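Local structure of type 4 fimbrial biogenesis protein PilY1 (Pseudomonas aeruginosa, 3HX6) at residues T242-V247 with D272-L277; T339-I344 with W372-K377; A476-Y481 with K525-L530. The protein primes type IV pilus assembly and acts in host-cell adhesion and twitching motility, the latter seemingly needing calcium binding and release, this chain being its C-terminal beta-propeller domain. The protein carries 3 engineered substitutions. One frame throughout, in Å; residues are numbered along the deposited sequence.

Contact 1 of 3, residues T242-V247 with D272-L277; sequences TGRTGV and DLQGNL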
ATOM      1  N   THR A 242      12.959  15.876 -37.895  1.00 17.36           N
ATOM      2  CA  THR A 242      14.087  16.010 -38.820  1.00 19.27           C
ATOM      3  C   THR A 242      15.431  15.675 -38.183  1.00 18.90           C
ATOM      4  O   THR A 242      16.080  14.703 -38.571  1.00 18.99           O
ATOM      5  CB  THR A 242      14.172  17.436 -39.412  1.00 21.77           C
ATOM      6  OG1 THR A 242      12.956  17.738 -40.108  1.00 23.21           O
ATOM      7  CG2 THR A 242      15.337  17.541 -40.390  1.00 20.20           C
ATOM      8  N   GLY A 243      15.839  16.470 -37.200  1.00 18.63           N
ATOM      9  CA  GLY A 243      17.112  16.235 -36.541  1.00 17.57           C
ATOM     10  C   GLY A 243      18.244  16.430 -37.534  1.00 19.45           C
ATOM     11  O   GLY A 243      18.112  17.187 -38.494  1.00 17.90           O
ATOM     12  N   ARG A 244      19.357  15.744 -37.304  1.00 20.74           N
ATOM     13  CA  ARG A 244      20.511  15.828 -38.194  1.00 22.72           C
ATOM     14  C   ARG A 244      20.343  14.758 -39.273  1.00 23.21           C
ATOM     15  O   ARG A 244      20.187  13.585 -38.960  1.00 24.43           O
ATOM     16  CB  ARG A 244      21.792  15.586 -37.394  1.00 23.33           C
ATOM     17  CG  ARG A 244      22.022  16.597 -36.272  1.00 24.98           C
ATOM     18  CD  ARG A 244      22.563  15.900 -35.035  1.00 27.55           C
ATOM     19  NE  ARG A 244      23.709  15.072 -35.374  1.00 31.29           N
ATOM     20  CZ  ARG A 244      24.140  14.044 -34.655  1.00 30.31           C
ATOM     21  NH1 ARG A 244      23.522  13.694 -33.533  1.00 30.46           N
ATOM     22  NH2 ARG A 244      25.195  13.362 -35.069  1.00 36.12           N
ATOM     23  N   THR A 245      20.370  15.159 -40.541  1.00 24.48           N
ATOM     24  CA  THR A 245      20.179  14.201 -41.632  1.00 24.58           C
ATOM     25  C   THR A 245      21.446  13.496 -42.099  1.00 25.52           C
ATOM     26  O   THR A 245      22.564  13.931 -41.812  1.00 25.28           O
ATOM     27  CB  THR A 245      19.518  14.874 -42.851  1.00 23.61           C
ATOM     28  OG1 THR A 245      20.335  15.958 -43.306  1.00 21.77           O
ATOM     29  CG2 THR A 245      18.138  15.406 -42.479  1.00 22.49           C
ATOM     30  N   GLY A 246      21.261  12.393 -42.819  1.00 26.37           N
ATOM     31  CA  GLY A 246      22.396  11.633 -43.309  1.00 28.98           C
ATOM     32  C   GLY A 246      23.113  10.892 -42.195  1.00 30.12           C
ATOM     33  O   GLY A 246      24.150  10.259 -42.420  1.00 31.75           O
ATOM     34  N   VAL A 247      22.569  10.985 -40.985  1.00 28.33           N
ATOM     35  CA  VAL A 247      23.138  10.308 -39.820  1.00 26.63           C
ATOM     36  C   VAL A 247      22.042   9.430 -39.220  1.00 24.21           C
ATOM     37  O   VAL A 247      20.932   9.892 -38.987  1.00 24.29           O
ATOM     38  CB  VAL A 247      23.629  11.327 -38.750  1.00 26.56           C
ATOM     39  CG1 VAL A 247      23.923  10.614 -37.433  1.00 26.67           C
ATOM     40  CG2 VAL A 247      24.891  12.026 -39.243  1.00 27.99           C
ATOM     41  N   ASP A 272      15.999  10.654 -28.997  1.00 13.22           N
ATOM     42  CA  ASP A 272      16.271   9.811 -30.149  1.00 11.91           C
ATOM     43  C   ASP A 272      17.735   9.359 -30.137  1.00 12.95           C
ATOM     44  O   ASP A 272      18.502   9.747 -29.250  1.00 11.28           O
ATOM     45  CB  ASP A 272      15.914  10.545 -31.452  1.00 11.81           C
ATOM     46  CG  ASP A 272      16.802  11.751 -31.723  1.00 17.44           C
ATOM     47  OD1 ASP A 272      16.429  12.560 -32.607  1.00 17.45           O
ATOM     48  OD2 ASP A 272      17.862  11.892 -31.072  1.00 13.11           O
ATOM     49  N   LEU A 273      18.112   8.526 -31.100  1.00 12.55           N
ATOM     50  CA  LEU A 273      19.478   8.023 -31.177  1.00 15.82           C
ATOM     51  C   LEU A 273      20.487   9.138 -31.387  1.00 14.98           C
ATOM     52  O   LEU A 273      21.668   8.975 -31.096  1.00 15.02           O
ATOM     53  CB  LEU A 273      19.611   7.002 -32.313  1.00 17.50           C
ATOM     54  CG  LEU A 273      18.792   5.717 -32.161  1.00 19.87           C
ATOM     55  CD1 LEU A 273      19.028   4.810 -33.363  1.00 20.34           C
ATOM     56  CD2 LEU A 273      19.188   5.009 -30.869  1.00 19.97           C
ATOM     57  N   GLN A 274      20.017  10.277 -31.885  1.00 14.64           N
ATOM     58  CA  GLN A 274      20.895  11.414 -32.137  1.00 13.25           C
ATOM     59  C   GLN A 274      21.101  12.306 -30.930  1.00 13.83           C
ATOM     60  O   GLN A 274      21.882  13.257 -30.981  1.00 16.49           O
ATOM     61  CB  GLN A 274      20.355  12.246 -33.296  1.00 12.85           C
ATOM     62  CG  GLN A 274      20.768  11.717 -34.655  1.00 12.44           C
ATOM     63  CD  GLN A 274      20.143  12.490 -35.788  1.00 14.75           C
ATOM     64  OE1 GLN A 274      19.693  13.622 -35.606  1.00 16.31           O
ATOM     65  NE2 GLN A 274      20.124  11.893 -36.976  1.00 13.73           N
ATOM     66  N   GLY A 275      20.398  12.002 -29.845  1.00 12.70           N
ATOM     67  CA  GLY A 275      20.530  12.797 -28.641  1.00 11.22           C
ATOM     68  C   GLY A 275      19.567  13.962 -28.563  1.00 12.75           C
ATOM     69  O   GLY A 275      19.671  14.797 -27.663  1.00 14.57           O
ATOM     70  N   ASN A 276      18.630  14.040 -29.499  1.00 11.97           N
ATOM     71  CA  ASN A 276      17.660  15.127 -29.475  1.00 11.55           C
ATOM     72  C   ASN A 276      16.503  14.753 -28.560  1.00 12.71           C
ATOM     73  O   ASN A 276      16.017  13.628 -28.609  1.00 13.21           O
ATOM     74  CB  ASN A 276      17.107  15.388 -30.874  1.00  9.86           C
ATOM     75  CG  ASN A 276      18.189  15.710 -31.870  1.00 14.84           C
ATOM     76  OD1 ASN A 276      18.835  16.754 -31.782  1.00 14.71           O
ATOM     77  ND2 ASN A 276      18.405  14.806 -32.825  1.00 11.33           N
ATOM     78  N   LEU A 277      16.071  15.691 -27.722  1.00 12.40           N
ATOM     79  CA  LEU A 277      14.932  15.441 -26.842  1.00 13.48           C
ATOM     80  C   LEU A 277      13.785  16.198 -27.507  1.00 12.71           C
ATOM     81  O   LEU A 277      13.735  17.432 -27.480  1.00 12.92           O
ATOM     82  CB  LEU A 277      15.197  15.982 -25.432  1.00 11.54           C
ATOM     83  CG  LEU A 277      14.266  15.549 -24.286  1.00 12.04           C
ATOM     84  CD1 LEU A 277      12.842  16.020 -24.553  1.00 11.59           C
ATOM     85  CD2 LEU A 277      14.315  14.036 -24.123  1.00 10.94           C
TER
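The side-chain amide of Q274 docks against the backbone of R244 and V247, bringing the loop between strands 235-241 and 251-257 onto the type I beta turn D272-G275, which links two strands of the next sheet of the beta-propeller domain. Hydrogen bonds dominate. R244 N donates a hydrogen bond to Q274 OE1 over 2.7 Å, tilted 19° from the amide's C=O plane. In return Q274 NE2 donates to R244 O at 2.6 Å, a bond lying in the carbonyl plane of R244. A weak bond from the same NE2 to V247 O, 2.9 Å long, takes in a second loop carbonyl, three residues on. With the Q274 chain extended beyond CG (chi2 176°), the amide reaches all three backbone groups.

Van der Waals contacts flank the amide. R244 and Q274 run past each other in opposite directions: the arginine bends back so that Q274 CG lies under one face of its guanidinium, 3.6 Å from R244 NH1. V247 CB approaches the amide nitrogen at 4.0 Å.

Polar bonds within 272-277 set up the turn. D272 OD1 takes N276 ND2 on its syn lone pair at 3.0 Å, while D272 OD2 receives N276 N from above the carboxylate plane. N276 OD1 is held by S317, and D272 OD1 is further bonded to W278 and N249.

Both ends of one buried amide are thus satisfied by loop backbone, and reading main-chain groups at R244 and V247 fixes the path of the loop and the rotation of Q274 together.

Contact 2 of 3, residues T339-I344 with W372-K377; sequences TRKGYI and WDQQTK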
ATOM      1  N   THR A 339       8.781  27.069  -9.645  1.00 25.13           N
ATOM      2  CA  THR A 339       8.027  28.319  -9.773  1.00 25.12           C
ATOM      3  C   THR A 339       6.608  28.064 -10.257  1.00 26.87           C
ATOM      4  O   THR A 339       5.795  28.985 -10.330  1.00 26.79           O
ATOM      5  CB  THR A 339       8.682  29.281 -10.782  1.00 23.67           C
ATOM      6  OG1 THR A 339       8.745  28.650 -12.068  1.00 25.38           O
ATOM      7  CG2 THR A 339      10.085  29.658 -10.334  1.00 24.21           C
ATOM      8  N   ARG A 340       6.327  26.811 -10.596  1.00 26.23           N
ATOM      9  CA  ARG A 340       5.024  26.399 -11.095  1.00 27.10           C
ATOM     10  C   ARG A 340       4.801  26.812 -12.544  1.00 26.10           C
ATOM     11  O   ARG A 340       3.720  26.611 -13.099  1.00 27.43           O
ATOM     12  CB  ARG A 340       3.892  26.928 -10.207  1.00 30.11           C
ATOM     13  CG  ARG A 340       3.863  26.291  -8.825  1.00 33.49           C
ATOM     14  CD  ARG A 340       2.517  26.495  -8.141  1.00 37.53           C
ATOM     15  NE  ARG A 340       1.471  25.647  -8.712  1.00 40.25           N
ATOM     16  CZ  ARG A 340       1.400  24.329  -8.545  1.00 42.16           C
ATOM     17  NH1 ARG A 340       2.316  23.696  -7.820  1.00 44.29           N
ATOM     18  NH2 ARG A 340       0.414  23.639  -9.104  1.00 41.92           N
ATOM     19  N   LYS A 341       5.822  27.396 -13.157  1.00 23.20           N
ATOM     20  CA  LYS A 341       5.727  27.759 -14.563  1.00 23.13           C
ATOM     21  C   LYS A 341       6.506  26.722 -15.362  1.00 20.97           C
ATOM     22  O   LYS A 341       7.720  26.586 -15.197  1.00 19.04           O
ATOM     23  CB  LYS A 341       6.335  29.130 -14.842  1.00 25.11           C
ATOM     24  CG  LYS A 341       6.275  29.487 -16.322  1.00 29.22           C
ATOM     25  CD  LYS A 341       7.010  30.774 -16.630  1.00 34.11           C
ATOM     26  CE  LYS A 341       6.906  31.115 -18.106  1.00 38.39           C
ATOM     27  NZ  LYS A 341       7.652  32.366 -18.444  1.00 41.89           N
ATOM     28  N   GLY A 342       5.814  25.989 -16.225  1.00 19.35           N
ATOM     29  CA  GLY A 342       6.494  24.994 -17.030  1.00 17.17           C
ATOM     30  C   GLY A 342       6.914  23.762 -16.249  1.00 18.05           C
ATOM     31  O   GLY A 342       6.529  23.573 -15.087  1.00 15.22           O
ATOM     32  N   TYR A 343       7.708  22.918 -16.895  1.00 15.39           N
ATOM     33  CA  TYR A 343       8.162  21.681 -16.278  1.00 16.27           C
ATOM     34  C   TYR A 343       9.629  21.416 -16.537  1.00 14.70           C
ATOM     35  O   TYR A 343      10.198  21.886 -17.522  1.00 15.48           O
ATOM     36  CB  TYR A 343       7.374  20.487 -16.828  1.00 15.94           C
ATOM     37  CG  TYR A 343       5.993  20.312 -16.247  1.00 17.21           C
ATOM     38  CD1 TYR A 343       4.929  21.102 -16.673  1.00 17.28           C
ATOM     39  CD2 TYR A 343       5.749  19.340 -15.275  1.00 17.75           C
ATOM     40  CE1 TYR A 343       3.651  20.927 -16.146  1.00 17.96           C
ATOM     41  CE2 TYR A 343       4.477  19.159 -14.738  1.00 18.65           C
ATOM     42  CZ  TYR A 343       3.433  19.957 -15.182  1.00 19.66           C
ATOM     43  OH  TYR A 343       2.170  19.775 -14.668  1.00 24.18           O
ATOM     44  N   ILE A 344      10.235  20.654 -15.639  1.00 13.00           N
ATOM     45  CA  ILE A 344      11.621  20.276 -15.802  1.00 12.64           C
ATOM     46  C   ILE A 344      11.561  18.906 -16.462  1.00 12.54           C
ATOM     47  O   ILE A 344      10.984  17.969 -15.915  1.00 13.31           O
ATOM     48  CB  ILE A 344      12.352  20.196 -14.439  1.00 15.23           C
ATOM     49  CG1 ILE A 344      12.407  21.594 -13.812  1.00 12.20           C
ATOM     50  CG2 ILE A 344      13.765  19.627 -14.629  1.00 10.98           C
ATOM     51  CD1 ILE A 344      12.986  21.638 -12.413  1.00 15.67           C
ATOM     52  N   TRP A 372      14.460  22.840 -18.535  1.00 12.40           N
ATOM     53  CA  TRP A 372      13.232  23.575 -18.280  1.00 13.48           C
ATOM     54  C   TRP A 372      12.415  23.838 -19.539  1.00 12.54           C
ATOM     55  O   TRP A 372      12.871  24.526 -20.444  1.00 14.61           O
ATOM     56  CB  TRP A 372      13.560  24.907 -17.610  1.00 14.17           C
ATOM     57  CG  TRP A 372      12.375  25.654 -17.076  1.00 17.16           C
ATOM     58  CD1 TRP A 372      11.080  25.220 -17.018  1.00 16.73           C
ATOM     59  CD2 TRP A 372      12.393  26.944 -16.454  1.00 15.70           C
ATOM     60  NE1 TRP A 372      10.295  26.157 -16.396  1.00 15.84           N
ATOM     61  CE2 TRP A 372      11.074  27.225 -16.037  1.00 16.89           C
ATOM     62  CE3 TRP A 372      13.399  27.889 -16.205  1.00 17.63           C
ATOM     63  CZ2 TRP A 372      10.731  28.417 -15.381  1.00 17.79           C
ATOM     64  CZ3 TRP A 372      13.058  29.078 -15.553  1.00 17.50           C
ATOM     65  CH2 TRP A 372      11.734  29.327 -15.149  1.00 17.38           C
ATOM     66  N   ASP A 373      11.219  23.264 -19.603  1.00 10.91           N
ATOM     67  CA  ASP A 373      10.316  23.514 -20.723  1.00 12.50           C
ATOM     68  C   ASP A 373       9.359  24.540 -20.113  1.00 11.50           C
ATOM     69  O   ASP A 373       8.543  24.192 -19.269  1.00 10.91           O
ATOM     70  CB  ASP A 373       9.533  22.254 -21.105  1.00 12.25           C
ATOM     71  CG  ASP A 373       8.618  22.481 -22.295  1.00 15.14           C
ATOM     72  OD1 ASP A 373       8.438  23.657 -22.690  1.00 15.51           O
ATOM     73  OD2 ASP A 373       8.072  21.491 -22.832  1.00 12.99           O
ATOM     74  N   GLN A 374       9.469  25.801 -20.525  1.00 13.92           N
ATOM     75  CA  GLN A 374       8.624  26.853 -19.962  1.00 16.81           C
ATOM     76  C   GLN A 374       7.315  27.094 -20.699  1.00 17.61           C
ATOM     77  O   GLN A 374       6.532  27.962 -20.310  1.00 17.75           O
ATOM     78  CB  GLN A 374       9.392  28.172 -19.922  1.00 17.38           C
ATOM     79  CG  GLN A 374      10.805  28.065 -19.406  1.00 17.53           C
ATOM     80  CD  GLN A 374      11.425  29.429 -19.198  1.00 20.11           C
ATOM     81  OE1 GLN A 374      12.634  29.598 -19.310  1.00 23.67           O
ATOM     82  NE2 GLN A 374      10.594  30.410 -18.883  1.00 20.32           N
ATOM     83  N   GLN A 375       7.071  26.326 -21.752  1.00 16.14           N
ATOM     84  CA  GLN A 375       5.864  26.506 -22.559  1.00 18.46           C
ATOM     85  C   GLN A 375       4.989  25.263 -22.517  1.00 18.61           C
ATOM     86  O   GLN A 375       4.766  24.626 -23.538  1.00 18.21           O
ATOM     87  CB  GLN A 375       6.269  26.798 -24.002  1.00 15.83           C
ATOM     88  CG  GLN A 375       7.242  27.957 -24.133  1.00 16.97           C
ATOM     89  CD  GLN A 375       7.707  28.157 -25.562  1.00 18.59           C
ATOM     90  OE1 GLN A 375       8.553  27.415 -26.068  1.00 21.25           O
ATOM     91  NE2 GLN A 375       7.142  29.152 -26.227  1.00 18.00           N
ATOM     92  N   THR A 376       4.480  24.939 -21.333  1.00 19.65           N
ATOM     93  CA  THR A 376       3.669  23.741 -21.147  1.00 18.88           C
ATOM     94  C   THR A 376       2.211  24.026 -20.802  1.00 18.26           C
ATOM     95  O   THR A 376       1.520  23.168 -20.259  1.00 18.91           O
ATOM     96  CB  THR A 376       4.265  22.873 -20.026  1.00 17.35           C
ATOM     97  OG1 THR A 376       4.252  23.617 -18.801  1.00 17.46           O
ATOM     98  CG2 THR A 376       5.710  22.485 -20.357  1.00 12.98           C
ATOM     99  N   LYS A 377       1.741  25.223 -21.122  1.00 19.69           N
ATOM    100  CA  LYS A 377       0.363  25.585 -20.826  1.00 22.12           C
ATOM    101  C   LYS A 377      -0.451  25.751 -22.102  1.00 22.33           C
ATOM    102  O   LYS A 377      -1.398  26.540 -22.157  1.00 22.09           O
ATOM    103  CB  LYS A 377       0.328  26.873 -20.002  1.00 26.51           C
ATOM    104  CG  LYS A 377      -0.688  26.851 -18.869  1.00 32.28           C
ATOM    105  CD  LYS A 377      -0.250  27.760 -17.727  1.00 37.21           C
ATOM    106  CE  LYS A 377      -0.191  29.221 -18.147  1.00 40.40           C
ATOM    107  NZ  LYS A 377      -1.551  29.796 -18.347  1.00 45.99           N
TER
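The indole of W372 reaches across to the neighbouring segment 339-344 and adds a side-chain bond to the strand pairing: its NE1 donates to K341 O at 2.9 Å, with the acceptor 8° out of the ring plane. This happens where strands 343-348 and 367-373, antiparallel neighbours in the large mixed sheet and part of the beta-propeller domain, come to the end of their pairing. CG of W372 stands anti to the backbone N (chi1 -170°), which carries the ring forward along its own strand, beside K341, while Q374 CG covers one of its faces, 3.4 Å above the ring centre. H337 also stacks on this indole, and W422 meets it edge-to-face.

Beside the indole, Y343 and D373 form a hydrogen-bonded antiparallel pair. Y343 N donates to D373 O over 2.8 Å, and D373 N returns a bond of 2.7 Å that runs nearly straight at Y343 O. I344 and W372 make the next, non-hydrogen-bonded pair. At the end of the ladder G342 fits closely, its CA 3.1 Å from D373 O.

Past the last pair, D373 OD1 accepts from Q375 N in an Asx turn, and its OD2 is salt-bridged to R279 and hydrogen-bonded to Y269. The side chain of Y343 lies about 8 Å from those of the calcium ligands D258 and D266, and this strand end abuts the metal loop: T376 O accepts from N259 ND2 and Y343 touches N259. On that side T376 OG1 meets the edge of the Y343 ring, in its plane, 3.4 Å from CD1.

Contact 3 of 3, residues A476-Y481 with K525-L530; sequences ASNWTY and KGLGGL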
ATOM      1  N   ALA A 476      27.391  -6.579 -16.232  1.00 27.47           N
ATOM      2  CA  ALA A 476      27.263  -5.157 -15.924  1.00 27.51           C
ATOM      3  C   ALA A 476      26.864  -4.950 -14.467  1.00 27.24           C
ATOM      4  O   ALA A 476      26.417  -5.882 -13.802  1.00 28.31           O
ATOM      5  CB  ALA A 476      26.227  -4.520 -16.841  1.00 27.66           C
ATOM      6  N   SER A 477      27.031  -3.726 -13.975  1.00 25.83           N
ATOM      7  CA  SER A 477      26.673  -3.402 -12.600  1.00 25.15           C
ATOM      8  C   SER A 477      25.603  -2.317 -12.619  1.00 23.69           C
ATOM      9  O   SER A 477      25.578  -1.468 -13.510  1.00 23.69           O
ATOM     10  CB  SER A 477      27.902  -2.929 -11.817  1.00 26.62           C
ATOM     11  OG  SER A 477      28.425  -1.727 -12.347  1.00 31.61           O
ATOM     12  N   ASN A 478      24.721  -2.349 -11.632  1.00 22.05           N
ATOM     13  CA  ASN A 478      23.629  -1.396 -11.559  1.00 22.49           C
ATOM     14  C   ASN A 478      23.678  -0.458 -10.374  1.00 20.71           C
ATOM     15  O   ASN A 478      23.903  -0.873  -9.237  1.00 19.83           O
ATOM     16  CB  ASN A 478      22.296  -2.140 -11.536  1.00 25.51           C
ATOM     17  CG  ASN A 478      21.982  -2.820 -12.853  1.00 30.01           C
ATOM     18  OD1 ASN A 478      21.410  -3.903 -12.874  1.00 33.18           O
ATOM     19  ND2 ASN A 478      22.339  -2.175 -13.962  1.00 31.52           N
ATOM     20  N   TRP A 479      23.450   0.818 -10.658  1.00 18.69           N
ATOM     21  CA  TRP A 479      23.418   1.843  -9.633  1.00 17.09           C
ATOM     22  C   TRP A 479      22.051   2.507  -9.624  1.00 16.87           C
ATOM     23  O   TRP A 479      21.569   2.969 -10.659  1.00 18.08           O
ATOM     24  CB  TRP A 479      24.496   2.899  -9.879  1.00 16.31           C
ATOM     25  CG  TRP A 479      25.845   2.475  -9.429  1.00 17.38           C
ATOM     26  CD1 TRP A 479      26.758   1.750 -10.133  1.00 18.95           C
ATOM     27  CD2 TRP A 479      26.426   2.719  -8.143  1.00 17.14           C
ATOM     28  NE1 TRP A 479      27.878   1.527  -9.366  1.00 18.02           N
ATOM     29  CE2 TRP A 479      27.700   2.112  -8.140  1.00 19.36           C
ATOM     30  CE3 TRP A 479      25.993   3.392  -6.994  1.00 17.94           C
ATOM     31  CZ2 TRP A 479      28.550   2.159  -7.029  1.00 18.22           C
ATOM     32  CZ3 TRP A 479      26.837   3.439  -5.890  1.00 20.24           C
ATOM     33  CH2 TRP A 479      28.104   2.825  -5.918  1.00 17.05           C
ATOM     34  N   THR A 480      21.429   2.535  -8.452  1.00 15.64           N
ATOM     35  CA  THR A 480      20.126   3.158  -8.274  1.00 16.01           C
ATOM     36  C   THR A 480      20.370   4.521  -7.646  1.00 13.99           C
ATOM     37  O   THR A 480      21.090   4.627  -6.656  1.00 16.29           O
ATOM     38  CB  THR A 480      19.234   2.335  -7.322  1.00 17.55           C
ATOM     39  OG1 THR A 480      19.013   1.036  -7.878  1.00 16.80           O
ATOM     40  CG2 THR A 480      17.892   3.028  -7.115  1.00 17.05           C
ATOM     41  N   TYR A 481      19.781   5.561  -8.223  1.00 13.41           N
ATOM     42  CA  TYR A 481      19.954   6.914  -7.705  1.00 11.51           C
ATOM     43  C   TYR A 481      18.639   7.560  -7.309  1.00 11.16           C
ATOM     44  O   TYR A 481      17.591   7.270  -7.876  1.00 11.00           O
ATOM     45  CB  TYR A 481      20.621   7.824  -8.746  1.00 12.35           C
ATOM     46  CG  TYR A 481      22.021   7.431  -9.180  1.00 13.28           C
ATOM     47  CD1 TYR A 481      22.225   6.629 -10.303  1.00 15.05           C
ATOM     48  CD2 TYR A 481      23.140   7.891  -8.486  1.00 13.97           C
ATOM     49  CE1 TYR A 481      23.514   6.297 -10.733  1.00 14.10           C
ATOM     50  CE2 TYR A 481      24.436   7.565  -8.900  1.00 14.56           C
ATOM     51  CZ  TYR A 481      24.613   6.770 -10.026  1.00 16.58           C
ATOM     52  OH  TYR A 481      25.887   6.449 -10.441  1.00 14.48           O
ATOM     53  N   LYS A 525      22.035  -5.353  -6.741  1.00 49.38           N
ATOM     54  CA  LYS A 525      22.221  -6.639  -7.411  1.00 53.85           C
ATOM     55  C   LYS A 525      21.720  -6.698  -8.851  1.00 55.66           C
ATOM     56  O   LYS A 525      20.998  -5.810  -9.314  1.00 55.98           O
ATOM     57  CB  LYS A 525      21.558  -7.762  -6.605  1.00 56.17           C
ATOM     58  CG  LYS A 525      22.355  -8.210  -5.387  1.00 59.42           C
ATOM     59  CD  LYS A 525      21.671  -9.372  -4.675  1.00 60.88           C
ATOM     60  CE  LYS A 525      22.542  -9.939  -3.561  1.00 62.57           C
ATOM     61  NZ  LYS A 525      22.920  -8.908  -2.552  1.00 64.07           N
ATOM     62  N   GLY A 526      22.124  -7.767  -9.537  1.00 57.18           N
ATOM     63  CA  GLY A 526      21.765  -8.002 -10.927  1.00 59.04           C
ATOM     64  C   GLY A 526      20.558  -7.271 -11.474  1.00 60.26           C
ATOM     65  O   GLY A 526      19.522  -7.163 -10.817  1.00 61.52           O
ATOM     66  N   LEU A 527      20.701  -6.781 -12.700  1.00 61.01           N
ATOM     67  CA  LEU A 527      19.649  -6.040 -13.393  1.00 60.85           C
ATOM     68  C   LEU A 527      18.233  -6.504 -13.084  1.00 59.96           C
ATOM     69  O   LEU A 527      17.971  -7.700 -12.940  1.00 60.85           O
ATOM     70  CB  LEU A 527      19.880  -6.099 -14.904  1.00 62.38           C
ATOM     71  CG  LEU A 527      21.081  -5.327 -15.460  1.00 63.17           C
ATOM     72  CD1 LEU A 527      22.391  -5.859 -14.896  1.00 63.53           C
ATOM     73  CD2 LEU A 527      21.071  -5.449 -16.961  1.00 64.01           C
ATOM     74  N   GLY A 528      17.327  -5.538 -12.989  1.00 58.40           N
ATOM     75  CA  GLY A 528      15.937  -5.836 -12.707  1.00 55.85           C
ATOM     76  C   GLY A 528      15.052  -4.624 -12.933  1.00 53.76           C
ATOM     77  O   GLY A 528      13.851  -4.664 -12.657  1.00 54.85           O
ATOM     78  N   GLY A 529      15.647  -3.546 -13.439  1.00 51.20           N
ATOM     79  CA  GLY A 529      14.900  -2.326 -13.691  1.00 45.33           C
ATOM     80  C   GLY A 529      14.375  -1.742 -12.395  1.00 42.10           C
ATOM     81  O   GLY A 529      14.613  -2.297 -11.324  1.00 41.22           O
ATOM     82  N   LEU A 530      13.677  -0.615 -12.476  1.00 38.43           N
ATOM     83  CA  LEU A 530      13.123  -0.002 -11.278  1.00 37.05           C
ATOM     84  C   LEU A 530      11.606   0.044 -11.311  1.00 35.07           C
ATOM     85  O   LEU A 530      10.998   0.392 -12.324  1.00 33.17           O
ATOM     86  CB  LEU A 530      13.657   1.422 -11.081  1.00 35.88           C
ATOM     87  CG  LEU A 530      15.079   1.621 -10.556  1.00 35.75           C
ATOM     88  CD1 LEU A 530      15.270   3.090 -10.213  1.00 36.08           C
ATOM     89  CD2 LEU A 530      15.319   0.768  -9.323  1.00 35.44           C
TER
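Side chains of strand 477-483 meet a glycine-rich loop here in a largely apolar contact, at the place where the chain leaves strand 521-524 and turns back past its neighbour. N478 and T480, two residues apart on the strand, both point toward the loop, and each has its own leucine. The amide of N478 crosses L527 at about a right angle, its ND2 3.7 Å from L527 CG. L527 is poorly ordered, and the very short approach of N478 OD1 to its backbone is doubtful, so the finer detail of this pair carries little weight. N478 ND2 is nevertheless hydrogen-bonded to the backbone O of T464.

In the large mixed sheet, strand 477-483 runs antiparallel to both 459-466 and 521-524, and segment 525-530 continues directly from the latter. T480 packs on L530 with both branches: CG2, anti to the backbone N, comes within 4.1 Å of L530 CD1 and CD2, and OG1 lies 4.0 Å from L530 CD2. The T480 hydroxyl, OG1, is hydrogen-bonded to Q524 OE1 at the end of strand 521-524, just before the loop. Near the start of the strand, A476 O lies 4.2 Å from L527 CD1, and A131 of helix 130-137 touches both A476 and L527.

How the contacts relate
From the N terminus the contacts follow one another in series, with no nesting or crossing. Contact 1 closes a loop of 24 intervening residues, holding the connection from one four-stranded propeller sheet against a turn of the next. Contact 2 comes later and closes 27 residues between adjacent strands 343-348 and 367-373. Its nearest atoms are about 7 Å from contact 1, and L277 packs on V345 and F347 of strand 343-348, which joins the two neighbourhoods. Contact 3 closes the longest excursion, 43 residues, and reaches the same mixed sheet as contact 2, though on the opposite side of the chain's centre, with centres about 31 Å apart.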